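Local coordinates for protein alpha-Amylase (Thermotoga maritima, PDB 2B5D) that belongs to glycoside hydrolase family 57 and joins a domain with a mainly parallel beta sheet to a helical C-terminal region, at residues A[158-162]-A[456-460]; A[426-430]-A[488-492]; A[429-433]-A[449-453]; A[433-438]-A[520-524]. All blocks are in the same frame, centred on the assembly; numbering follows the deposited sequence.

Contact 1. Residues A[158-162]-A[456-460]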
loop_
_atom_site.group_PDB
_atom_site.type_symbol
_atom_site.label_atom_id
_atom_site.label_comp_id
_atom_site.label_asym_id
_atom_site.label_seq_id
_atom_site.Cartn_x
_atom_site.Cartn_y
_atom_site.Cartn_z
ATOM N N VAL A 158 -24.702 -25.875 -1.180
ATOM C CA VAL A 158 -23.936 -25.084 -0.198
ATOM C C VAL A 158 -24.878 -24.284 0.708
ATOM O O VAL A 158 -24.724 -24.217 1.952
ATOM C CB VAL A 158 -22.714 -24.260 -0.873
ATOM C CG1 VAL A 158 -23.186 -22.997 -1.571
ATOM C CG2 VAL A 158 -21.576 -23.986 0.176
ATOM N N VAL A 159 -25.927 -23.780 0.097
ATOM C CA VAL A 159 -27.000 -23.131 0.863
ATOM C C VAL A 159 -27.577 -23.993 1.985
ATOM O O VAL A 159 -27.631 -23.561 3.150
ATOM C CB VAL A 159 -28.089 -22.620 -0.057
ATOM C CG1 VAL A 159 -29.277 -22.022 0.767
ATOM C CG2 VAL A 159 -27.525 -21.567 -1.046
ATOM N N ASN A 160 -28.003 -25.225 1.643
ATOM C CA ASN A 160 -28.699 -26.104 2.585
ATOM C C ASN A 160 -27.696 -26.610 3.640
ATOM O O ASN A 160 -28.025 -26.770 4.828
ATOM C CB ASN A 160 -29.427 -27.220 1.760
ATOM C CG ASN A 160 -30.308 -28.176 2.624
ATOM O OD1 ASN A 160 -30.703 -27.855 3.733
ATOM N ND2 ASN A 160 -30.574 -29.372 2.102
ATOM N N ALA A 161 -26.452 -26.864 3.213
ATOM C CA ALA A 161 -25.355 -27.217 4.126
ATOM C C ALA A 161 -25.012 -26.080 5.061
ATOM O O ALA A 161 -24.839 -26.305 6.305
ATOM C CB ALA A 161 -24.112 -27.608 3.327
ATOM N N GLN A 162 -24.912 -24.853 4.523
ATOM C CA GLN A 162 -24.918 -23.682 5.443
ATOM C C GLN A 162 -25.975 -23.754 6.519
ATOM O O GLN A 162 -25.675 -23.596 7.710
ATOM C CB GLN A 162 -25.026 -22.348 4.700
ATOM C CG GLN A 162 -23.718 -21.874 4.106
ATOM C CD GLN A 162 -22.811 -21.183 5.112
ATOM O OE1 GLN A 162 -23.290 -20.502 6.049
ATOM N NE2 GLN A 162 -21.461 -21.309 4.896
ATOM N N LEU A 456 -14.017 -23.715 2.821
ATOM C CA LEU A 456 -15.061 -23.204 1.915
ATOM C C LEU A 456 -16.085 -22.319 2.653
ATOM O O LEU A 456 -16.494 -21.318 2.120
ATOM C CB LEU A 456 -15.819 -24.363 1.221
ATOM C CG LEU A 456 -17.132 -23.999 0.480
ATOM C CD1 LEU A 456 -16.918 -22.985 -0.659
ATOM C CD2 LEU A 456 -17.912 -25.194 -0.035
ATOM N N PHE A 457 -16.517 -22.731 3.849
ATOM C CA PHE A 457 -17.524 -22.031 4.587
ATOM C C PHE A 457 -16.878 -20.720 5.093
ATOM O O PHE A 457 -17.480 -19.662 5.095
ATOM C CB PHE A 457 -17.978 -22.875 5.798
ATOM C CG PHE A 457 -19.165 -23.812 5.530
ATOM C CD1 PHE A 457 -19.666 -24.605 6.559
ATOM C CD2 PHE A 457 -19.748 -23.931 4.265
ATOM C CE1 PHE A 457 -20.746 -25.489 6.354
ATOM C CE2 PHE A 457 -20.844 -24.802 4.062
ATOM C CZ PHE A 457 -21.335 -25.563 5.084
ATOM N N LEU A 458 -15.676 -20.855 5.622
ATOM C CA LEU A 458 -14.897 -19.733 6.141
ATOM C C LEU A 458 -14.689 -18.687 5.042
ATOM O O LEU A 458 -14.927 -17.521 5.274
ATOM C CB LEU A 458 -13.604 -20.268 6.717
ATOM C CG LEU A 458 -13.342 -20.307 8.234
ATOM C CD1 LEU A 458 -14.441 -19.999 9.195
ATOM C CD2 LEU A 458 -12.426 -21.503 8.702
ATOM N N ALA A 459 -14.334 -19.104 3.837
ATOM C CA ALA A 459 -14.324 -18.183 2.689
ATOM C C ALA A 459 -15.657 -17.523 2.284
ATOM O O ALA A 459 -15.632 -16.582 1.444
ATOM C CB ALA A 459 -13.737 -18.891 1.445
ATOM N N GLN A 460 -16.796 -18.076 2.765
ATOM C CA GLN A 460 -18.139 -17.571 2.449
ATOM C C GLN A 460 -18.631 -16.482 3.399
ATOM O O GLN A 460 -19.566 -15.765 3.046
ATOM C CB GLN A 460 -19.191 -18.716 2.435
ATOM C CG GLN A 460 -19.105 -19.639 1.222
ATOM C CD GLN A 460 -20.101 -20.810 1.276
ATOM O OE1 GLN A 460 -20.247 -21.506 2.295
ATOM N NE2 GLN A 460 -20.831 -20.981 0.200
#
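Gln162 of helix 156-174 reaches Phe457 and Gln460, near the C-terminal end of helix 443-458 and just beyond it, a buried joint between the glycoside hydrolase family 57 region and the helical C-terminal region of the chain. From CB, which makes no close contact across, the Gln162 chain runs to CG, 3.9 Å from Gln460 OE1 and 4.1 Å from Phe457 CE2, and folds there with chi2 at -81°. NE2 then sits over one face of the phenyl ring, toward the rim, 3.2 Å from Phe457 CD2, with the amide plane steeply tilted (63°) to the ring. The same NE2 gives a bent hydrogen bond to Gln460 OE1 (2.9 Å, N-H...O 136°), arriving above the carbonyl plane. Gln162 OE1 is taken by the backbone N of Thr145, so both ends of the amide are held and its rotation is fixed. Ala161 CB meets the edge of the Phe457 ring in its plane, 3.9 Å from CZ. Val158 CG2, beside Leu456 CD2, also presses on the Gln460 amide; Gln460 NE2 is buried without a polar partner anywhere in the model, 3.1 Å from Val158 CG2.

Contact 2. Residues A[426-430]-A[488-492]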
loop_
_atom_site.group_PDB
_atom_site.type_symbol
_atom_site.label_atom_id
_atom_site.label_comp_id
_atom_site.label_asym_id
_atom_site.label_seq_id
_atom_site.Cartn_x
_atom_site.Cartn_y
_atom_site.Cartn_z
ATOM N N MET A 426 -14.656 -24.049 -6.155
ATOM C CA MET A 426 -14.612 -24.766 -4.856
ATOM C C MET A 426 -15.916 -25.502 -4.487
ATOM O O MET A 426 -15.862 -26.562 -3.881
ATOM C CB MET A 426 -14.194 -23.863 -3.695
ATOM C CG MET A 426 -12.816 -23.209 -3.847
ATOM S SD MET A 426 -12.693 -21.658 -2.920
ATOM C CE MET A 426 -12.928 -22.216 -1.200
ATOM N N ILE A 427 -17.071 -24.922 -4.838
ATOM C CA ILE A 427 -18.383 -25.481 -4.445
ATOM C C ILE A 427 -18.616 -26.688 -5.319
ATOM O O ILE A 427 -18.951 -27.742 -4.792
ATOM C CB ILE A 427 -19.595 -24.448 -4.605
ATOM C CG1 ILE A 427 -19.432 -23.233 -3.679
ATOM C CG2 ILE A 427 -20.970 -25.102 -4.322
ATOM C CD1 ILE A 427 -20.194 -22.035 -4.127
ATOM N N GLU A 428 -18.435 -26.492 -6.641
ATOM C CA GLU A 428 -18.533 -27.529 -7.659
ATOM C C GLU A 428 -17.610 -28.708 -7.342
ATOM O O GLU A 428 -18.047 -29.861 -7.407
ATOM C CB GLU A 428 -18.251 -26.981 -9.085
ATOM C CG GLU A 428 -19.386 -26.094 -9.636
ATOM C CD GLU A 428 -19.546 -26.138 -11.206
ATOM O OE1 GLU A 428 -20.660 -25.807 -11.711
ATOM O OE2 GLU A 428 -18.564 -26.489 -11.929
ATOM N N ARG A 429 -16.362 -28.434 -6.963
ATOM C CA ARG A 429 -15.434 -29.506 -6.617
ATOM C C ARG A 429 -15.826 -30.168 -5.328
ATOM O O ARG A 429 -15.705 -31.368 -5.197
ATOM C CB ARG A 429 -13.977 -29.012 -6.482
ATOM C CG ARG A 429 -13.154 -29.161 -7.736
ATOM C CD ARG A 429 -12.719 -27.808 -8.292
ATOM N NE ARG A 429 -11.555 -27.249 -7.591
ATOM C CZ ARG A 429 -10.445 -26.808 -8.198
ATOM N NH1 ARG A 429 -9.448 -26.311 -7.472
ATOM N NH2 ARG A 429 -10.334 -26.840 -9.529
ATOM N N MET A 430 -16.236 -29.375 -4.344
ATOM C CA MET A 430 -16.614 -29.925 -3.025
ATOM C C MET A 430 -17.755 -30.952 -3.117
ATOM O O MET A 430 -17.810 -31.907 -2.318
ATOM C CB MET A 430 -17.030 -28.799 -2.081
ATOM C CG MET A 430 -17.313 -29.261 -0.660
ATOM S SD MET A 430 -15.763 -29.724 0.175
ATOM C CE MET A 430 -16.192 -31.123 1.183
ATOM N N PHE A 488 -8.024 -24.260 0.945
ATOM C CA PHE A 488 -8.896 -25.243 0.312
ATOM C C PHE A 488 -8.213 -25.869 -0.905
ATOM O O PHE A 488 -8.287 -27.095 -1.105
ATOM C CB PHE A 488 -10.254 -24.615 -0.075
ATOM C CG PHE A 488 -11.173 -25.537 -0.861
ATOM C CD1 PHE A 488 -12.284 -26.137 -0.241
ATOM C CD2 PHE A 488 -10.952 -25.773 -2.205
ATOM C CE1 PHE A 488 -13.141 -26.974 -0.948
ATOM C CE2 PHE A 488 -11.797 -26.609 -2.931
ATOM C CZ PHE A 488 -12.904 -27.218 -2.296
ATOM N N LEU A 489 -7.572 -25.043 -1.731
ATOM C CA LEU A 489 -6.941 -25.559 -2.938
ATOM C C LEU A 489 -5.732 -26.468 -2.649
ATOM O O LEU A 489 -5.489 -27.447 -3.368
ATOM C CB LEU A 489 -6.501 -24.425 -3.834
ATOM C CG LEU A 489 -7.557 -23.469 -4.339
ATOM C CD1 LEU A 489 -6.883 -22.202 -4.893
ATOM C CD2 LEU A 489 -8.406 -24.114 -5.413
ATOM N N ASN A 490 -4.978 -26.126 -1.610
ATOM C CA ASN A 490 -3.919 -26.981 -1.128
ATOM C C ASN A 490 -4.438 -28.343 -0.772
ATOM O O ASN A 490 -3.862 -29.339 -1.183
ATOM C CB ASN A 490 -3.198 -26.381 0.084
ATOM C CG ASN A 490 -2.303 -25.226 -0.294
ATOM O OD1 ASN A 490 -1.974 -25.026 -1.466
ATOM N ND2 ASN A 490 -1.940 -24.426 0.696
ATOM N N LEU A 491 -5.514 -28.409 -0.000
ATOM C CA LEU A 491 -6.040 -29.728 0.354
ATOM C C LEU A 491 -6.582 -30.455 -0.872
ATOM O O LEU A 491 -6.447 -31.669 -1.001
ATOM C CB LEU A 491 -7.093 -29.634 1.437
ATOM C CG LEU A 491 -6.677 -28.977 2.728
ATOM C CD1 LEU A 491 -7.913 -28.327 3.354
ATOM C CD2 LEU A 491 -6.042 -29.970 3.657
ATOM N N TYR A 492 -7.196 -29.707 -1.775
ATOM C CA TYR A 492 -7.776 -30.294 -2.960
ATOM C C TYR A 492 -6.680 -30.982 -3.744
ATOM O O TYR A 492 -6.851 -32.134 -4.192
ATOM C CB TYR A 492 -8.462 -29.227 -3.813
ATOM C CG TYR A 492 -8.963 -29.737 -5.128
ATOM C CD1 TYR A 492 -10.138 -30.497 -5.198
ATOM C CD2 TYR A 492 -8.261 -29.490 -6.320
ATOM C CE1 TYR A 492 -10.611 -30.988 -6.415
ATOM C CE2 TYR A 492 -8.714 -29.983 -7.543
ATOM C CZ TYR A 492 -9.894 -30.738 -7.583
ATOM O OH TYR A 492 -10.381 -31.228 -8.789
#
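The guanidinium of Arg429 lies flat on one face of the Tyr492 ring, the planes only 10° apart and CZ 4.0 Å from the ring centroid, a cation-pi stack. Phe488, one turn earlier on the same helix, has Met426 CB and CG over one face and Met430 SD at its edge. Arg429 reaches its place by bending at chi2 and chi3: CG touches Tyr492 CE1 at 3.4 Å, and from there the chain runs across the ring until NH1 sits 3.2 Å from Leu489 CD2. The methyl of Leu489 thus meets the guanidinium obliquely while the tyrosine covers a face. Arg429 NE is buried with no polar partner in the model; Glu425 offers NH2 a long, weak ion pair.

Met426 and Phe488 lie alongside each other, pointing opposite ways. Met426 CB makes a CH-pi contact 3.9 Å from the ring centroid, and the turn at chi3 (62°) brings CE against CB and CG of Phe488. SD of Met426 is oblique to the ring, 5.0 Å from its centroid, whereas Met430 SD approaches Phe488 CE1 at 4.0 Å; both are Met-aromatic contacts. Met452 of helix 443-458 packs against Phe488 and Tyr492 as well, making this a three-helix meeting point. The axes of the short segments pass 11.8 Å apart and run in roughly the same direction, 34° from parallel. This is side-chain packing of helices 418-436 and 473-496 within the C-terminal helical region, graded from a methionine-aromatic interior to a partly exposed arginine-tyrosine stack.

Contact 3. Residues A[429-433]-A[449-453]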
loop_
_atom_site.group_PDB
_atom_site.type_symbol
_atom_site.label_atom_id
_atom_site.label_comp_id
_atom_site.label_asym_id
_atom_site.label_seq_id
_atom_site.Cartn_x
_atom_site.Cartn_y
_atom_site.Cartn_z
ATOM N N ARG A 429 -16.362 -28.434 -6.963
ATOM C CA ARG A 429 -15.434 -29.506 -6.617
ATOM C C ARG A 429 -15.826 -30.168 -5.328
ATOM O O ARG A 429 -15.705 -31.368 -5.197
ATOM C CB ARG A 429 -13.977 -29.012 -6.482
ATOM C CG ARG A 429 -13.154 -29.161 -7.736
ATOM C CD ARG A 429 -12.719 -27.808 -8.292
ATOM N NE ARG A 429 -11.555 -27.249 -7.591
ATOM C CZ ARG A 429 -10.445 -26.808 -8.198
ATOM N NH1 ARG A 429 -9.448 -26.311 -7.472
ATOM N NH2 ARG A 429 -10.334 -26.840 -9.529
ATOM N N MET A 430 -16.236 -29.375 -4.344
ATOM C CA MET A 430 -16.614 -29.925 -3.025
ATOM C C MET A 430 -17.755 -30.952 -3.117
ATOM O O MET A 430 -17.810 -31.907 -2.318
ATOM C CB MET A 430 -17.030 -28.799 -2.081
ATOM C CG MET A 430 -17.313 -29.261 -0.660
ATOM S SD MET A 430 -15.763 -29.724 0.175
ATOM C CE MET A 430 -16.192 -31.123 1.183
ATOM N N ILE A 431 -18.651 -30.733 -4.088
ATOM C CA ILE A 431 -19.859 -31.524 -4.246
ATOM C C ILE A 431 -19.482 -32.846 -4.896
ATOM O O ILE A 431 -19.799 -33.899 -4.352
ATOM C CB ILE A 431 -20.969 -30.786 -5.051
ATOM C CG1 ILE A 431 -21.609 -29.670 -4.215
ATOM C CG2 ILE A 431 -22.082 -31.747 -5.419
ATOM C CD1 ILE A 431 -22.185 -28.559 -5.050
ATOM N N ASP A 432 -18.803 -32.772 -6.049
ATOM C CA ASP A 432 -18.115 -33.913 -6.673
ATOM C C ASP A 432 -17.427 -34.818 -5.684
ATOM O O ASP A 432 -17.731 -35.986 -5.608
ATOM C CB ASP A 432 -17.073 -33.432 -7.657
ATOM C CG ASP A 432 -17.682 -32.857 -8.889
ATOM O OD1 ASP A 432 -18.907 -32.685 -8.907
ATOM O OD2 ASP A 432 -16.951 -32.556 -9.847
ATOM N N LEU A 433 -16.498 -34.288 -4.916
ATOM C CA LEU A 433 -15.749 -35.142 -4.030
ATOM C C LEU A 433 -16.568 -35.724 -2.885
ATOM O O LEU A 433 -16.245 -36.805 -2.342
ATOM C CB LEU A 433 -14.527 -34.372 -3.507
ATOM C CG LEU A 433 -13.534 -33.734 -4.516
ATOM C CD1 LEU A 433 -12.462 -32.985 -3.777
ATOM C CD2 LEU A 433 -12.902 -34.764 -5.408
ATOM N N LEU A 449 -11.544 -33.876 3.638
ATOM C CA LEU A 449 -12.768 -33.390 3.069
ATOM C C LEU A 449 -13.509 -32.506 4.077
ATOM O O LEU A 449 -14.046 -31.461 3.716
ATOM C CB LEU A 449 -13.599 -34.572 2.572
ATOM C CG LEU A 449 -13.112 -35.108 1.218
ATOM C CD1 LEU A 449 -13.871 -36.385 0.818
ATOM C CD2 LEU A 449 -13.180 -34.084 0.078
ATOM N N ASN A 450 -13.487 -32.898 5.344
ATOM C CA ASN A 450 -14.050 -32.091 6.405
ATOM C C ASN A 450 -13.394 -30.697 6.555
ATOM O O ASN A 450 -14.073 -29.721 6.866
ATOM C CB ASN A 450 -13.933 -32.826 7.735
ATOM C CG ASN A 450 -14.960 -33.933 7.913
ATOM O OD1 ASN A 450 -14.951 -34.613 8.945
ATOM N ND2 ASN A 450 -15.837 -34.122 6.938
ATOM N N GLN A 451 -12.080 -30.614 6.377
ATOM C CA GLN A 451 -11.370 -29.331 6.458
ATOM C C GLN A 451 -11.577 -28.540 5.178
ATOM O O GLN A 451 -11.732 -27.320 5.214
ATOM C CB GLN A 451 -9.866 -29.520 6.782
ATOM C CG GLN A 451 -9.158 -28.249 7.279
ATOM C CD GLN A 451 -9.663 -27.810 8.625
ATOM O OE1 GLN A 451 -9.960 -28.649 9.484
ATOM N NE2 GLN A 451 -9.761 -26.489 8.834
ATOM N N MET A 452 -11.657 -29.213 4.048
ATOM C CA MET A 452 -12.046 -28.474 2.861
ATOM C C MET A 452 -13.381 -27.710 3.039
ATOM O O MET A 452 -13.484 -26.537 2.674
ATOM C CB MET A 452 -12.074 -29.369 1.641
ATOM C CG MET A 452 -10.666 -29.708 1.182
ATOM S SD MET A 452 -10.649 -31.092 0.010
ATOM C CE MET A 452 -11.161 -30.301 -1.535
ATOM N N LEU A 453 -14.372 -28.356 3.654
ATOM C CA LEU A 453 -15.690 -27.738 3.797
ATOM C C LEU A 453 -15.637 -26.542 4.738
ATOM O O LEU A 453 -16.273 -25.519 4.482
ATOM C CB LEU A 453 -16.757 -28.759 4.252
ATOM C CG LEU A 453 -18.210 -28.264 4.272
ATOM C CD1 LEU A 453 -18.678 -27.743 2.867
ATOM C CD2 LEU A 453 -19.146 -29.387 4.823
#
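Helices 418-436 and 443-458 run nearly antiparallel here, the short axes 10.9 Å apart at 155°, with Met430 opposite Leu453 and Leu433 opposite Leu449. Met430 carries one end. Its CG is anti to the backbone N (chi1 -175°), and bends at chi2 and chi3 carry the thioether onto the partner helix, obliquely to its axis: SD packs on Met452 CB at 4.0 Å, and CE continues to Leu453 CB at 3.9 Å. The same methyl lies 3.3 Å from the backbone O of Leu449, a carbonyl that also accepts the helical bond from Leu453 N. Leu453 CD1 meets Met430 CG, the two side chains crossing at about a right angle.

One turn on, Leu433 CB rests against Leu449 CD2 at 3.8 Å. Its CD1 branch turns to the methyl end of Met452, 3.7 Å from CE, so Leu433 touches both a leucine branch and a methionine methyl. Tyr492 and Leu491 of helix 473-496 close on Leu433 and Met452 respectively. Side chain meets side chain through carbon and sulfur alone, apart from the methyl on the Leu449 carbonyl, consistent with cohesion by apolar packing, the flexible methionine chains set beside branched leucines.

Contact 4. Residues A[433-438]-A[520-524]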
loop_
_atom_site.group_PDB
_atom_site.type_symbol
_atom_site.label_atom_id
_atom_site.label_comp_id
_atom_site.label_asym_id
_atom_site.label_seq_id
_atom_site.Cartn_x
_atom_site.Cartn_y
_atom_site.Cartn_z
ATOM N N LEU A 433 -16.498 -34.288 -4.916
ATOM C CA LEU A 433 -15.749 -35.142 -4.030
ATOM C C LEU A 433 -16.568 -35.724 -2.885
ATOM O O LEU A 433 -16.245 -36.805 -2.342
ATOM C CB LEU A 433 -14.527 -34.372 -3.507
ATOM C CG LEU A 433 -13.534 -33.734 -4.516
ATOM C CD1 LEU A 433 -12.462 -32.985 -3.777
ATOM C CD2 LEU A 433 -12.902 -34.764 -5.408
ATOM N N SER A 434 -17.612 -35.009 -2.461
ATOM C CA SER A 434 -18.395 -35.505 -1.332
ATOM C C SER A 434 -19.221 -36.720 -1.786
ATOM O O SER A 434 -19.462 -37.618 -0.995
ATOM C CB SER A 434 -19.309 -34.427 -0.730
ATOM O OG SER A 434 -20.297 -34.079 -1.693
ATOM N N LYS A 435 -19.642 -36.700 -3.043
ATOM C CA LYS A 435 -20.384 -37.789 -3.651
ATOM C C LYS A 435 -19.415 -38.948 -3.959
ATOM O O LYS A 435 -19.654 -40.087 -3.550
ATOM C CB LYS A 435 -21.073 -37.324 -4.942
ATOM C CG LYS A 435 -22.348 -36.488 -4.735
ATOM C CD LYS A 435 -22.893 -35.959 -6.059
ATOM C CE LYS A 435 -24.091 -35.022 -5.844
ATOM N NZ LYS A 435 -24.329 -34.140 -7.090
ATOM N N LYS A 436 -18.312 -38.641 -4.656
ATOM C CA LYS A 436 -17.233 -39.606 -4.892
ATOM C C LYS A 436 -16.763 -40.356 -3.633
ATOM O O LYS A 436 -16.544 -41.567 -3.685
ATOM C CB LYS A 436 -16.080 -38.928 -5.644
ATOM C CG LYS A 436 -14.902 -39.835 -5.983
ATOM C CD LYS A 436 -13.872 -39.104 -6.849
ATOM C CE LYS A 436 -12.746 -40.050 -7.311
ATOM N NZ LYS A 436 -11.586 -40.099 -6.356
ATOM N N TYR A 437 -16.651 -39.695 -2.493
ATOM C CA TYR A 437 -16.160 -40.388 -1.293
ATOM C C TYR A 437 -17.243 -40.591 -0.271
ATOM O O TYR A 437 -16.954 -40.799 0.914
ATOM C CB TYR A 437 -14.972 -39.646 -0.645
ATOM C CG TYR A 437 -13.702 -39.614 -1.498
ATOM C CD1 TYR A 437 -12.721 -40.603 -1.361
ATOM C CD2 TYR A 437 -13.507 -38.602 -2.460
ATOM C CE1 TYR A 437 -11.559 -40.578 -2.148
ATOM C CE2 TYR A 437 -12.369 -38.558 -3.243
ATOM C CZ TYR A 437 -11.397 -39.552 -3.089
ATOM O OH TYR A 437 -10.270 -39.494 -3.871
ATOM N N TYR A 438 -18.494 -40.552 -0.736
ATOM C CA TYR A 438 -19.645 -40.740 0.151
ATOM C C TYR A 438 -19.497 -41.964 1.049
ATOM O O TYR A 438 -19.685 -41.880 2.281
ATOM C CB TYR A 438 -20.995 -40.756 -0.617
ATOM C CG TYR A 438 -22.160 -40.671 0.364
ATOM C CD1 TYR A 438 -22.598 -39.428 0.859
ATOM C CD2 TYR A 438 -22.778 -41.830 0.843
ATOM C CE1 TYR A 438 -23.622 -39.345 1.792
ATOM C CE2 TYR A 438 -23.807 -41.769 1.768
ATOM C CZ TYR A 438 -24.224 -40.523 2.243
ATOM O OH TYR A 438 -25.245 -40.470 3.169
ATOM N N PHE A 520 -18.413 -33.928 5.889
ATOM C CA PHE A 520 -18.391 -33.405 4.527
ATOM C C PHE A 520 -19.539 -33.914 3.731
ATOM O O PHE A 520 -19.816 -33.386 2.654
ATOM C CB PHE A 520 -17.071 -33.790 3.820
ATOM C CG PHE A 520 -16.967 -35.273 3.454
ATOM C CD1 PHE A 520 -17.354 -35.720 2.192
ATOM C CD2 PHE A 520 -16.497 -36.213 4.393
ATOM C CE1 PHE A 520 -17.291 -37.087 1.867
ATOM C CE2 PHE A 520 -16.420 -37.568 4.074
ATOM C CZ PHE A 520 -16.825 -37.996 2.809
ATOM N N ARG A 521 -20.160 -35.006 4.223
ATOM C CA ARG A 521 -21.264 -35.659 3.489
ATOM C C ARG A 521 -22.549 -34.829 3.351
ATOM O O ARG A 521 -23.289 -34.997 2.322
ATOM C CB ARG A 521 -21.466 -37.122 3.928
ATOM C CG ARG A 521 -20.452 -38.085 3.206
ATOM C CD ARG A 521 -20.424 -39.527 3.753
ATOM N NE ARG A 521 -19.845 -39.581 5.089
ATOM C CZ ARG A 521 -18.622 -40.023 5.384
ATOM N NH1 ARG A 521 -17.835 -40.545 4.458
ATOM N NH2 ARG A 521 -18.197 -40.001 6.634
ATOM N N VAL A 522 -22.741 -33.840 4.261
ATOM C CA VAL A 522 -23.751 -32.772 4.005
ATOM C C VAL A 522 -23.755 -32.284 2.571
ATOM O O VAL A 522 -24.806 -31.894 2.039
ATOM C CB VAL A 522 -23.648 -31.453 4.883
ATOM C CG1 VAL A 522 -24.489 -31.526 6.155
ATOM C CG2 VAL A 522 -22.200 -30.940 5.099
ATOM N N MET A 523 -22.607 -32.296 1.908
ATOM C CA MET A 523 -22.534 -31.712 0.531
ATOM C C MET A 523 -22.971 -32.666 -0.549
ATOM O O MET A 523 -23.069 -32.306 -1.733
ATOM C CB MET A 523 -21.133 -31.192 0.221
ATOM C CG MET A 523 -20.712 -29.994 1.121
ATOM S SD MET A 523 -21.732 -28.535 0.790
ATOM C CE MET A 523 -21.388 -28.103 -0.946
ATOM N N ALA A 524 -23.214 -33.906 -0.160
ATOM C CA ALA A 524 -23.621 -34.885 -1.171
ATOM C C ALA A 524 -25.157 -35.095 -1.237
ATOM O O ALA A 524 -25.627 -35.919 -2.045
ATOM C CB ALA A 524 -22.883 -36.227 -0.944
#
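Arg521 lays its aliphatic chain over one face of the Tyr438 ring, CD 3.9 Å from the ring centroid in a CH-pi contact and CG 3.5 Å from Tyr438 CD1. The guanidinium beyond stands nearly perpendicular to that ring, at 85°. Its NH1 has a bent hydrogen bond to Tyr438 O, although the position of that oxygen is uncertain, while Tyr437 O lies at the guanidinium edge. Ala524 CB approaches the tyrosine obliquely, 3.7 Å from CD1, and also packs on Lys435 CG at 3.8 Å.

Phe520 enters deeper. Its edge, not its face, is turned to the end of helix 418-436: Ser434 CA and Tyr437 O lie in the ring plane, the latter 3.4 Å from CZ. Ser434 packs beside the ring and against Met523 and Ala524, its CB 3.7 Å from Phe520 CD1 and its OG 3.4 Å from Ala524 CB. A chi1 of 66° turns the hydroxyl back over its own backbone, where it is hydrogen-bonded to Ile431 O in its own helix and not to Ala524 N.

Further out, Glu446 of helix 443-458 forms a salt bridge with Arg521 NH2 and so steadies the guanidinium from the other end. Phe520 also rests on Met430, and Met523 reaches Val158 and Ala161 of helix 156-174. Tyr437 is the first residue to leave helical geometry, and the whole is a packing joint between the C-terminal end of helix 418-436 and the 3-10 turn that follows helix 502-511.

From the N terminus, the chain first supplies 158-162 on helix 156-174 within the family 57 region; contact 1 closes a long loop when 456-460 returns to it. Within that loop lies contact 3, a short closure between the successive helices 418-436 and 443-458. Contact 2 starts from the same part of helix 418-436, sharing Arg429 and Met430, but runs on to helix 473-496 and so crosses contact 1. Contact 4 takes the end of helix 418-436 to 520-524 and crosses all three others. Leu456 packs on Ile427, and Leu453 on Val522, so the four sites form one continuous packed region joining the C-terminal helices to helix 156-174.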